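Local coordinates for proteasome assembly chaperone family protein (Pyrococcus furiosus, PDB 3VR0) that is a homolog of proteasome assembly factors that functions as a proteasome activator, at residues E26-Y31 with K60-L65; L75-S80 with T106-V111; Y167-L172 with V179-D184. All blocks are in the same frame, centred on the assembly; numbering follows the deposited sequence.

Overall arrangement
Followed from the N terminus, the three contacts come in series along the chain, and none nests within or crosses another. Contact 1 joins the loop after strand 21-24 to strand 60-66, closing a segment of chain that includes strand 34-37 and helix 45-57. Contact 2 then binds the end of strand 73-76, part of a small two-stranded hairpin, to the end of strand 102-107 in the main mixed sheet. Contact 3 is the shortest-range, folding helix 164-172 against strand 179-181 at the far border of that sheet. Contacts 2 and 3 lie on opposite sides of the chain's centre, their centres about 34 Å apart; the centres of contacts 1 and 2 are about 20 Å apart.

Contact 1 (E26-Y31 with K60-L65); sequences ERPDIY and KKFAEL
Lys60 and Phe62 of strand 60-66 hold the loop that leaves strand 21-24, at a classic beta bulge where Phe62 and Ala63 both face Phe89 of the adjoining strand 87-92. Lys60 begins the contact: its chain, bent at chi2 and chi4, brings NZ to 3.5 Å from Glu26 OE2, a salt bridge. The same oxygen lies closer to the lysine methylenes, 3.1 Å from Lys60 CE, and the carboxylate thus lies alongside the CD-CE end of the lysine as well as near its NZ. Lys61 turns away and pairs within the strand, its NZ 3.0 Å from Glu64 OE1, while a second carboxylate, that of Glu88, shares the ammonium. Phe62 carries the apolar half. With CG set between the backbone N and the carbonyl carbon (chi1 73°), the buried ring turns one face to Pro28, and Ile103 of strand 102-107 packs on it too. The edge of the ring, near its plane, meets the loop backbone, with Phe62 CD1 3.7 Å from Glu26 O. Pro28 CG stands over the face in a CH-pi contact, 3.8 Å from the centroid of the Phe62 ring and 3.4 Å from Phe62 CD1.

Contact 2 (L75-S80 with T106-V111); sequences LIRKNS and TGDTQV
Arg77 grips Asp108 end-on with two nitrogens, one to each carboxylate oxygen. NH2 of Arg77 reaches Asp108 OD2 at 2.5 Å in a nearly straight bond (174°), and Arg77 NH1 reaches Asp108 OD1 at 2.7 Å. Both oxygens are met on their syn sides and lie close to the guanidinium plane, although the two flat groups are turned 27° against each other; the bond to OD1 leaves the carboxylate plane more than its partner does. The two side chains approach from opposite directions. The first bond of the arginine side chain does not point at Asp108; a bend at chi2 (-54°) and a straight run beyond it bring the guanidinium to the carboxylate.

The pairing has a second shell: Arg77 NE forms a salt bridge with Glu83, and Asp108 OD2 also accepts a bond from the backbone N of Lys86, so that oxygen is met by both Arg77 NH2 and Lys86 N. A methionine at Arg77 would probably leave the Asp108 carboxylate and the Glu83 charge without their cationic mate and set the aspartate freer to turn.

Around this surface ion pair the packing is thin. Leu75 CD1 comes within 3.5 Å of Asp108 OD1, and within segment 75-80 Leu75 CB lies 4.0 Å above the guanidinium plane of Arg77, toward its rim. The contact fastens the hairpin of strands 73-76 and 82-84 to the end of strand 102-107, while Leu75 pairs antiparallel with a strand of a neighbouring subunit, carrying the hairpin's sheet across the interface.

Contact 3 (Y167-L172 with V179-D184); sequences YYKSKL and VIWRED
Just beyond Trp181, whose indole is overlain by Lys169, the shortest polar bond within segment 179-184 runs from Arg182 NH2 to Asp184 OD2 at 2.7 Å. Arg182 NE meets Asp184 OD1 at 3.0 Å, so the guanidinium takes the carboxylate side-on, each oxygen offering its syn lone pair, and the turn that follows the strand is tied to itself. Arg182 O is bonded in turn to Ser80 of a neighbouring subunit.

The helix itself meets the strand through apolar and cation-pi contacts, chiefly at Trp181. Lys169, its chain extended beyond CG (chi2 177°), runs across one indole face: CE sits 3.8 Å from the centroid of the five-membered ring of Trp181 in a CH-pi contact, and NZ of Lys169 stands 4.7 Å from the same centroid, 15° off the normal, as a cation-pi partner. Tyr168 touches elsewhere, its CB in the ring plane at the edge, 4.0 Å from Trp181 CH2, while its phenol leads away to bond Glu137. Leu172 reaches both strand residues, with CD2 4.1 Å from Val179 CG2 and CD1 4.3 Å from Trp181 CZ2.

Helix 167-172 and strand 179-181 run nearly antiparallel (166°), as in a beta-alpha-beta crossover: the helix leads from strand 155-159 to its parallel neighbour 179-181, the outermost strand of the main sheet within this chain.

Contact 1 (E26-Y31 with K60-L65)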
loop_
_atom_site.group_PDB
_atom_site.type_symbol
_atom_site.label_atom_id
_atom_site.label_comp_id
_atom_site.label_asym_id
_atom_site.label_seq_id
_atom_site.Cartn_x
_atom_site.Cartn_y
_atom_site.Cartn_z
ATOM N N GLU C 26 -13.885 3.751 -31.176
ATOM C CA GLU C 26 -15.117 4.239 -31.796
ATOM C C GLU C 26 -16.251 4.008 -30.817
ATOM O O GLU C 26 -16.142 3.195 -29.893
ATOM C CB GLU C 26 -15.395 3.431 -33.090
ATOM C CG GLU C 26 -15.621 1.929 -32.792
ATOM C CD GLU C 26 -16.162 1.128 -33.973
ATOM O OE1 GLU C 26 -17.081 1.626 -34.668
ATOM O OE2 GLU C 26 -15.638 0.006 -34.206
ATOM N N ARG C 27 -17.365 4.655 -31.071
ATOM C CA ARG C 27 -18.604 4.404 -30.407
ATOM C C ARG C 27 -19.500 3.480 -31.226
ATOM O O ARG C 27 -20.174 3.928 -32.179
ATOM C CB ARG C 27 -19.346 5.696 -30.205
ATOM C CG ARG C 27 -18.467 6.807 -29.593
ATOM C CD ARG C 27 -19.258 7.283 -28.378
ATOM N NE ARG C 27 -18.292 7.407 -27.341
ATOM C CZ ARG C 27 -18.562 7.352 -26.065
ATOM N NH1 ARG C 27 -19.802 7.145 -25.644
ATOM N NH2 ARG C 27 -17.550 7.464 -25.236
ATOM N N PRO C 28 -19.599 2.221 -30.808
ATOM C CA PRO C 28 -20.375 1.238 -31.571
ATOM C C PRO C 28 -21.857 1.493 -31.485
ATOM O O PRO C 28 -22.402 2.114 -30.516
ATOM C CB PRO C 28 -19.999 -0.122 -30.916
ATOM C CG PRO C 28 -18.675 0.197 -30.118
ATOM C CD PRO C 28 -18.947 1.613 -29.633
ATOM N N ASP C 29 -22.501 0.986 -32.513
ATOM C CA ASP C 29 -23.911 1.161 -32.735
ATOM C C ASP C 29 -24.606 0.056 -31.967
ATOM O O ASP C 29 -25.104 -0.937 -32.562
ATOM C CB ASP C 29 -24.207 1.071 -34.253
ATOM C CG ASP C 29 -25.695 1.196 -34.552
ATOM O OD1 ASP C 29 -26.396 1.708 -33.676
ATOM O OD2 ASP C 29 -26.143 0.798 -35.647
ATOM N N ILE C 30 -24.643 0.196 -30.639
ATOM C CA ILE C 30 -25.228 -0.862 -29.842
ATOM C C ILE C 30 -26.139 -0.261 -28.867
ATOM O O ILE C 30 -25.973 0.892 -28.521
ATOM C CB ILE C 30 -24.173 -1.719 -29.100
ATOM C CG1 ILE C 30 -23.326 -0.893 -28.059
ATOM C CG2 ILE C 30 -23.370 -2.457 -30.124
ATOM C CD1 ILE C 30 -22.047 -1.671 -27.557
ATOM N N TYR C 31 -27.110 -1.018 -28.403
ATOM C CA TYR C 31 -27.912 -0.478 -27.343
ATOM C C TYR C 31 -28.410 -1.486 -26.332
ATOM O O TYR C 31 -28.719 -2.615 -26.662
ATOM C CB TYR C 31 -29.096 0.340 -27.882
ATOM C CG TYR C 31 -29.650 1.174 -26.740
ATOM C CD1 TYR C 31 -28.766 1.934 -25.943
ATOM C CD2 TYR C 31 -31.030 1.130 -26.392
ATOM C CE1 TYR C 31 -29.225 2.686 -24.877
ATOM C CE2 TYR C 31 -31.508 1.883 -25.284
ATOM C CZ TYR C 31 -30.578 2.654 -24.539
ATOM O OH TYR C 31 -30.968 3.412 -23.461
ATOM N N LYS C 60 -15.968 -7.333 -32.149
ATOM C CA LYS C 60 -14.950 -6.387 -32.591
ATOM C C LYS C 60 -14.357 -5.600 -31.451
ATOM O O LYS C 60 -15.094 -5.050 -30.630
ATOM C CB LYS C 60 -15.600 -5.371 -33.569
ATOM C CG LYS C 60 -14.571 -4.598 -34.362
ATOM C CD LYS C 60 -14.883 -3.111 -34.376
ATOM C CE LYS C 60 -14.323 -2.439 -35.639
ATOM N NZ LYS C 60 -12.946 -1.864 -35.429
ATOM N N LYS C 61 -13.041 -5.471 -31.418
ATOM C CA LYS C 61 -12.448 -4.666 -30.357
ATOM C C LYS C 61 -12.728 -3.170 -30.542
ATOM O O LYS C 61 -12.427 -2.644 -31.609
ATOM C CB LYS C 61 -10.951 -4.806 -30.318
ATOM C CG LYS C 61 -10.381 -3.867 -29.254
ATOM C CD LYS C 61 -9.004 -4.274 -28.750
ATOM C CE LYS C 61 -7.937 -3.967 -29.751
ATOM N NZ LYS C 61 -6.619 -4.406 -29.186
ATOM N N PHE C 62 -13.197 -2.490 -29.485
ATOM C CA PHE C 62 -13.438 -1.039 -29.569
ATOM C C PHE C 62 -12.852 -0.124 -28.501
ATOM O O PHE C 62 -12.917 1.106 -28.669
ATOM C CB PHE C 62 -14.912 -0.720 -29.703
ATOM C CG PHE C 62 -15.735 -0.925 -28.431
ATOM C CD1 PHE C 62 -16.239 0.151 -27.749
ATOM C CD2 PHE C 62 -16.038 -2.213 -27.977
ATOM C CE1 PHE C 62 -17.019 -0.019 -26.664
ATOM C CE2 PHE C 62 -16.847 -2.401 -26.888
ATOM C CZ PHE C 62 -17.314 -1.309 -26.211
ATOM N N ALA C 63 -12.312 -0.684 -27.411
ATOM C CA ALA C 63 -11.661 0.134 -26.383
ATOM C C ALA C 63 -10.601 -0.670 -25.612
ATOM O O ALA C 63 -10.674 -1.883 -25.543
ATOM C CB ALA C 63 -12.691 0.680 -25.409
ATOM N N GLU C 64 -9.612 0.008 -25.050
ATOM C CA GLU C 64 -8.760 -0.690 -24.120
ATOM C C GLU C 64 -8.472 0.092 -22.835
ATOM O O GLU C 64 -8.513 1.336 -22.805
ATOM C CB GLU C 64 -7.543 -1.395 -24.804
ATOM C CG GLU C 64 -6.659 -0.577 -25.602
ATOM C CD GLU C 64 -5.872 -1.389 -26.672
ATOM O OE1 GLU C 64 -6.065 -2.633 -26.850
ATOM O OE2 GLU C 64 -5.035 -0.746 -27.334
ATOM N N LEU C 65 -8.304 -0.665 -21.751
ATOM C CA LEU C 65 -8.159 -0.071 -20.421
ATOM C C LEU C 65 -6.724 -0.228 -19.940
ATOM O O LEU C 65 -6.159 -1.302 -20.009
ATOM C CB LEU C 65 -9.159 -0.713 -19.465
ATOM C CG LEU C 65 -9.240 -0.193 -18.028
ATOM C CD1 LEU C 65 -10.641 -0.429 -17.439
ATOM C CD2 LEU C 65 -8.123 -0.862 -17.113
#

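Contact 2 (L75-S80 with T106-V111)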
loop_
_atom_site.group_PDB
_atom_site.type_symbol
_atom_site.label_atom_id
_atom_site.label_comp_id
_atom_site.label_asym_id
_atom_site.label_seq_id
_atom_site.Cartn_x
_atom_site.Cartn_y
_atom_site.Cartn_z
ATOM N N LEU C 75 4.463 -6.111 -21.224
ATOM C CA LEU C 75 4.505 -7.489 -21.736
ATOM C C LEU C 75 5.049 -7.545 -23.147
ATOM O O LEU C 75 4.885 -6.607 -23.921
ATOM C CB LEU C 75 3.111 -8.164 -21.729
ATOM C CG LEU C 75 2.395 -8.401 -20.389
ATOM C CD1 LEU C 75 0.978 -8.920 -20.597
ATOM C CD2 LEU C 75 3.186 -9.359 -19.463
ATOM N N ILE C 76 5.705 -8.649 -23.474
ATOM C CA ILE C 76 6.191 -8.850 -24.826
ATOM C C ILE C 76 5.004 -9.348 -25.651
ATOM O O ILE C 76 4.356 -10.350 -25.291
ATOM C CB ILE C 76 7.329 -9.892 -24.873
ATOM C CG1 ILE C 76 8.508 -9.468 -24.000
ATOM C CG2 ILE C 76 7.767 -10.122 -26.325
ATOM C CD1 ILE C 76 9.137 -8.158 -24.354
ATOM N N ARG C 77 4.664 -8.629 -26.711
ATOM C CA ARG C 77 3.552 -9.085 -27.568
ATOM C C ARG C 77 4.156 -9.836 -28.755
ATOM O O ARG C 77 5.353 -10.141 -28.745
ATOM C CB ARG C 77 2.650 -7.920 -28.041
ATOM C CG ARG C 77 1.995 -7.079 -26.916
ATOM C CD ARG C 77 1.192 -7.894 -25.886
ATOM N NE ARG C 77 0.429 -6.982 -25.027
ATOM C CZ ARG C 77 -0.316 -7.320 -23.973
ATOM N NH1 ARG C 77 -0.446 -8.585 -23.610
ATOM N NH2 ARG C 77 -0.942 -6.373 -23.268
ATOM N N LYS C 78 3.337 -10.153 -29.760
ATOM C CA LYS C 78 3.871 -10.781 -30.963
ATOM C C LYS C 78 4.748 -9.725 -31.645
ATOM O O LYS C 78 4.480 -8.503 -31.551
ATOM C CB LYS C 78 2.754 -11.281 -31.917
ATOM C CG LYS C 78 2.231 -12.749 -31.680
ATOM C CD LYS C 78 0.702 -12.877 -31.291
ATOM C CE LYS C 78 -0.191 -11.656 -31.669
ATOM N NZ LYS C 78 -0.106 -10.505 -30.661
ATOM N N ASN C 79 5.815 -10.207 -32.284
ATOM C CA ASN C 79 6.687 -9.381 -33.114
ATOM C C ASN C 79 7.595 -8.449 -32.331
ATOM O O ASN C 79 7.886 -7.316 -32.768
ATOM C CB ASN C 79 5.860 -8.614 -34.147
ATOM C CG ASN C 79 5.145 -9.540 -35.107
ATOM O OD1 ASN C 79 5.715 -10.553 -35.559
ATOM N ND2 ASN C 79 3.893 -9.212 -35.427
ATOM N N SER C 80 8.050 -8.920 -31.176
ATOM C CA SER C 80 9.029 -8.176 -30.379
ATOM C C SER C 80 8.542 -6.788 -29.955
ATOM O O SER C 80 9.353 -5.879 -29.718
ATOM C CB SER C 80 10.350 -8.077 -31.144
ATOM O OG SER C 80 10.844 -9.378 -31.379
ATOM N N THR C 106 -12.060 -8.600 -21.560
ATOM C CA THR C 106 -11.044 -9.532 -21.098
ATOM C C THR C 106 -9.710 -8.768 -20.994
ATOM O O THR C 106 -9.663 -7.556 -21.156
ATOM C CB THR C 106 -10.953 -10.805 -22.024
ATOM O OG1 THR C 106 -10.162 -11.814 -21.386
ATOM C CG2 THR C 106 -10.339 -10.522 -23.413
ATOM N N GLY C 107 -8.617 -9.455 -20.740
ATOM C CA GLY C 107 -7.349 -8.763 -20.649
ATOM C C GLY C 107 -6.238 -9.552 -20.004
ATOM O O GLY C 107 -6.384 -10.747 -19.704
ATOM N N ASP C 108 -5.091 -8.900 -19.856
ATOM C CA ASP C 108 -3.919 -9.540 -19.301
ATOM C C ASP C 108 -4.062 -9.894 -17.790
ATOM O O ASP C 108 -3.459 -10.857 -17.326
ATOM C CB ASP C 108 -2.711 -8.613 -19.441
ATOM C CG ASP C 108 -2.403 -8.237 -20.886
ATOM O OD1 ASP C 108 -2.283 -9.131 -21.738
ATOM O OD2 ASP C 108 -2.221 -7.038 -21.165
ATOM N N THR C 109 -4.802 -9.111 -17.011
ATOM C CA THR C 109 -4.596 -9.169 -15.574
ATOM C C THR C 109 -5.707 -8.459 -14.892
ATOM O O THR C 109 -6.504 -7.734 -15.535
ATOM C CB THR C 109 -3.250 -8.419 -15.126
ATOM O OG1 THR C 109 -3.000 -8.634 -13.722
ATOM C CG2 THR C 109 -3.321 -6.897 -15.369
ATOM N N GLN C 110 -5.777 -8.678 -13.587
ATOM C CA GLN C 110 -6.563 -7.835 -12.719
ATOM C C GLN C 110 -5.539 -7.128 -11.847
ATOM O O GLN C 110 -4.345 -7.434 -11.900
ATOM C CB GLN C 110 -7.531 -8.665 -11.860
ATOM C CG GLN C 110 -8.567 -9.469 -12.659
ATOM C CD GLN C 110 -9.808 -9.857 -11.844
ATOM O OE1 GLN C 110 -10.341 -9.071 -11.057
ATOM N NE2 GLN C 110 -10.284 -11.081 -12.053
ATOM N N VAL C 111 -6.011 -6.197 -11.037
ATOM C CA VAL C 111 -5.155 -5.499 -10.106
ATOM C C VAL C 111 -4.611 -6.557 -9.111
ATOM O O VAL C 111 -5.322 -7.514 -8.788
ATOM C CB VAL C 111 -5.997 -4.432 -9.365
ATOM C CG1 VAL C 111 -5.280 -3.926 -8.099
ATOM C CG2 VAL C 111 -6.326 -3.221 -10.328
#

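Contact 3 (Y167-L172 with V179-D184)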
loop_
_atom_site.group_PDB
_atom_site.type_symbol
_atom_site.label_atom_id
_atom_site.label_comp_id
_atom_site.label_asym_id
_atom_site.label_seq_id
_atom_site.Cartn_x
_atom_site.Cartn_y
_atom_site.Cartn_z
ATOM N N TYR C 167 -36.011 -15.507 -13.310
ATOM C CA TYR C 167 -35.688 -14.930 -14.606
ATOM C C TYR C 167 -34.613 -15.769 -15.257
ATOM O O TYR C 167 -34.834 -16.310 -16.337
ATOM C CB TYR C 167 -35.279 -13.446 -14.516
ATOM C CG TYR C 167 -34.882 -12.866 -15.851
ATOM C CD1 TYR C 167 -35.860 -12.514 -16.817
ATOM C CD2 TYR C 167 -33.540 -12.685 -16.176
ATOM C CE1 TYR C 167 -35.497 -11.994 -18.060
ATOM C CE2 TYR C 167 -33.167 -12.159 -17.419
ATOM C CZ TYR C 167 -34.154 -11.815 -18.353
ATOM O OH TYR C 167 -33.767 -11.314 -19.578
ATOM N N TYR C 168 -33.464 -15.927 -14.597
ATOM C CA TYR C 168 -32.384 -16.671 -15.230
ATOM C C TYR C 168 -32.651 -18.155 -15.236
ATOM O O TYR C 168 -32.160 -18.859 -16.103
ATOM C CB TYR C 168 -31.002 -16.376 -14.624
ATOM C CG TYR C 168 -30.541 -14.980 -14.911
ATOM C CD1 TYR C 168 -30.542 -14.014 -13.919
ATOM C CD2 TYR C 168 -30.129 -14.622 -16.185
ATOM C CE1 TYR C 168 -30.153 -12.724 -14.184
ATOM C CE2 TYR C 168 -29.753 -13.349 -16.472
ATOM C CZ TYR C 168 -29.759 -12.400 -15.475
ATOM O OH TYR C 168 -29.357 -11.139 -15.763
ATOM N N LYS C 169 -33.399 -18.638 -14.250
ATOM C CA LYS C 169 -33.776 -20.074 -14.254
ATOM C C LYS C 169 -34.532 -20.429 -15.511
ATOM O O LYS C 169 -34.219 -21.419 -16.124
ATOM C CB LYS C 169 -34.602 -20.469 -13.037
ATOM C CG LYS C 169 -33.774 -21.109 -11.927
ATOM C CD LYS C 169 -34.644 -21.411 -10.698
ATOM C CE LYS C 169 -33.827 -21.980 -9.555
ATOM N NZ LYS C 169 -34.517 -21.703 -8.252
ATOM N N SER C 170 -35.486 -19.584 -15.899
ATOM C CA SER C 170 -36.282 -19.774 -17.134
ATOM C C SER C 170 -35.381 -19.881 -18.339
ATOM O O SER C 170 -35.479 -20.840 -19.112
ATOM C CB SER C 170 -37.221 -18.605 -17.369
ATOM O OG SER C 170 -37.999 -18.368 -16.228
ATOM N N LYS C 171 -34.491 -18.899 -18.485
ATOM C CA LYS C 171 -33.574 -18.842 -19.627
ATOM C C LYS C 171 -32.741 -20.085 -19.706
ATOM O O LYS C 171 -32.388 -20.507 -20.795
ATOM C CB LYS C 171 -32.637 -17.633 -19.526
ATOM C CG LYS C 171 -33.336 -16.321 -19.395
ATOM C CD LYS C 171 -33.815 -15.876 -20.719
ATOM C CE LYS C 171 -34.421 -14.492 -20.638
ATOM N NZ LYS C 171 -34.966 -14.188 -21.994
ATOM N N LEU C 172 -32.434 -20.663 -18.547
ATOM C CA LEU C 172 -31.531 -21.817 -18.442
ATOM C C LEU C 172 -32.228 -23.189 -18.549
ATOM O O LEU C 172 -31.569 -24.216 -18.711
ATOM C CB LEU C 172 -30.757 -21.753 -17.121
ATOM C CG LEU C 172 -29.580 -20.776 -17.038
ATOM C CD1 LEU C 172 -29.325 -20.375 -15.599
ATOM C CD2 LEU C 172 -28.353 -21.397 -17.622
ATOM N N VAL C 179 -26.539 -26.285 -13.055
ATOM C CA VAL C 179 -26.356 -24.961 -12.498
ATOM C C VAL C 179 -26.889 -24.960 -11.081
ATOM O O VAL C 179 -28.110 -25.047 -10.877
ATOM C CB VAL C 179 -27.100 -23.846 -13.328
ATOM C CG1 VAL C 179 -27.072 -22.500 -12.589
ATOM C CG2 VAL C 179 -26.501 -23.704 -14.734
ATOM N N ILE C 180 -25.977 -24.849 -10.113
ATOM C CA ILE C 180 -26.339 -24.801 -8.701
ATOM C C ILE C 180 -26.535 -23.372 -8.254
ATOM O O ILE C 180 -25.633 -22.564 -8.409
ATOM C CB ILE C 180 -25.235 -25.432 -7.816
ATOM C CG1 ILE C 180 -24.947 -26.867 -8.265
ATOM C CG2 ILE C 180 -25.613 -25.349 -6.317
ATOM C CD1 ILE C 180 -26.204 -27.672 -8.567
ATOM N N TRP C 181 -27.709 -23.085 -7.697
ATOM C CA TRP C 181 -28.017 -21.813 -7.081
ATOM C C TRP C 181 -27.431 -21.707 -5.653
ATOM O O TRP C 181 -27.981 -22.301 -4.716
ATOM C CB TRP C 181 -29.541 -21.574 -7.140
ATOM C CG TRP C 181 -29.920 -21.320 -8.570
ATOM C CD1 TRP C 181 -30.232 -22.260 -9.529
ATOM C CD2 TRP C 181 -29.905 -20.053 -9.245
ATOM N NE1 TRP C 181 -30.448 -21.643 -10.733
ATOM C CE2 TRP C 181 -30.249 -20.292 -10.590
ATOM C CE3 TRP C 181 -29.648 -18.735 -8.834
ATOM C CZ2 TRP C 181 -30.348 -19.258 -11.532
ATOM C CZ3 TRP C 181 -29.755 -17.709 -9.772
ATOM C CH2 TRP C 181 -30.100 -17.979 -11.101
ATOM N N ARG C 182 -26.333 -20.941 -5.510
ATOM C CA ARG C 182 -25.419 -20.993 -4.333
ATOM C C ARG C 182 -26.101 -20.762 -3.034
ATOM O O ARG C 182 -26.878 -19.827 -2.899
ATOM C CB ARG C 182 -24.323 -19.935 -4.433
ATOM C CG ARG C 182 -23.400 -20.133 -5.580
ATOM C CD ARG C 182 -22.449 -18.999 -5.642
ATOM N NE ARG C 182 -21.476 -19.080 -4.570
ATOM C CZ ARG C 182 -20.206 -18.742 -4.698
ATOM N NH1 ARG C 182 -19.749 -18.276 -5.864
ATOM N NH2 ARG C 182 -19.395 -18.838 -3.648
ATOM N N GLU C 183 -25.815 -21.594 -2.049
ATOM C CA GLU C 183 -26.409 -21.337 -0.727
ATOM C C GLU C 183 -25.350 -21.063 0.344
ATOM O O GLU C 183 -25.678 -20.964 1.521
ATOM C CB GLU C 183 -27.296 -22.506 -0.275
ATOM C CG GLU C 183 -28.309 -23.051 -1.299
ATOM C CD GLU C 183 -29.069 -24.288 -0.769
ATOM O OE1 GLU C 183 -28.556 -24.974 0.150
ATOM O OE2 GLU C 183 -30.185 -24.572 -1.271
ATOM N N ASP C 184 -24.087 -20.948 -0.063
ATOM C CA ASP C 184 -22.980 -20.801 0.879
ATOM C C ASP C 184 -22.919 -19.380 1.432
ATOM O O ASP C 184 -22.024 -18.613 1.078
ATOM C CB ASP C 184 -21.658 -21.209 0.219
ATOM C CG ASP C 184 -21.372 -20.444 -1.128
ATOM O OD1 ASP C 184 -22.320 -20.202 -1.936
ATOM O OD2 ASP C 184 -20.181 -20.119 -1.375
#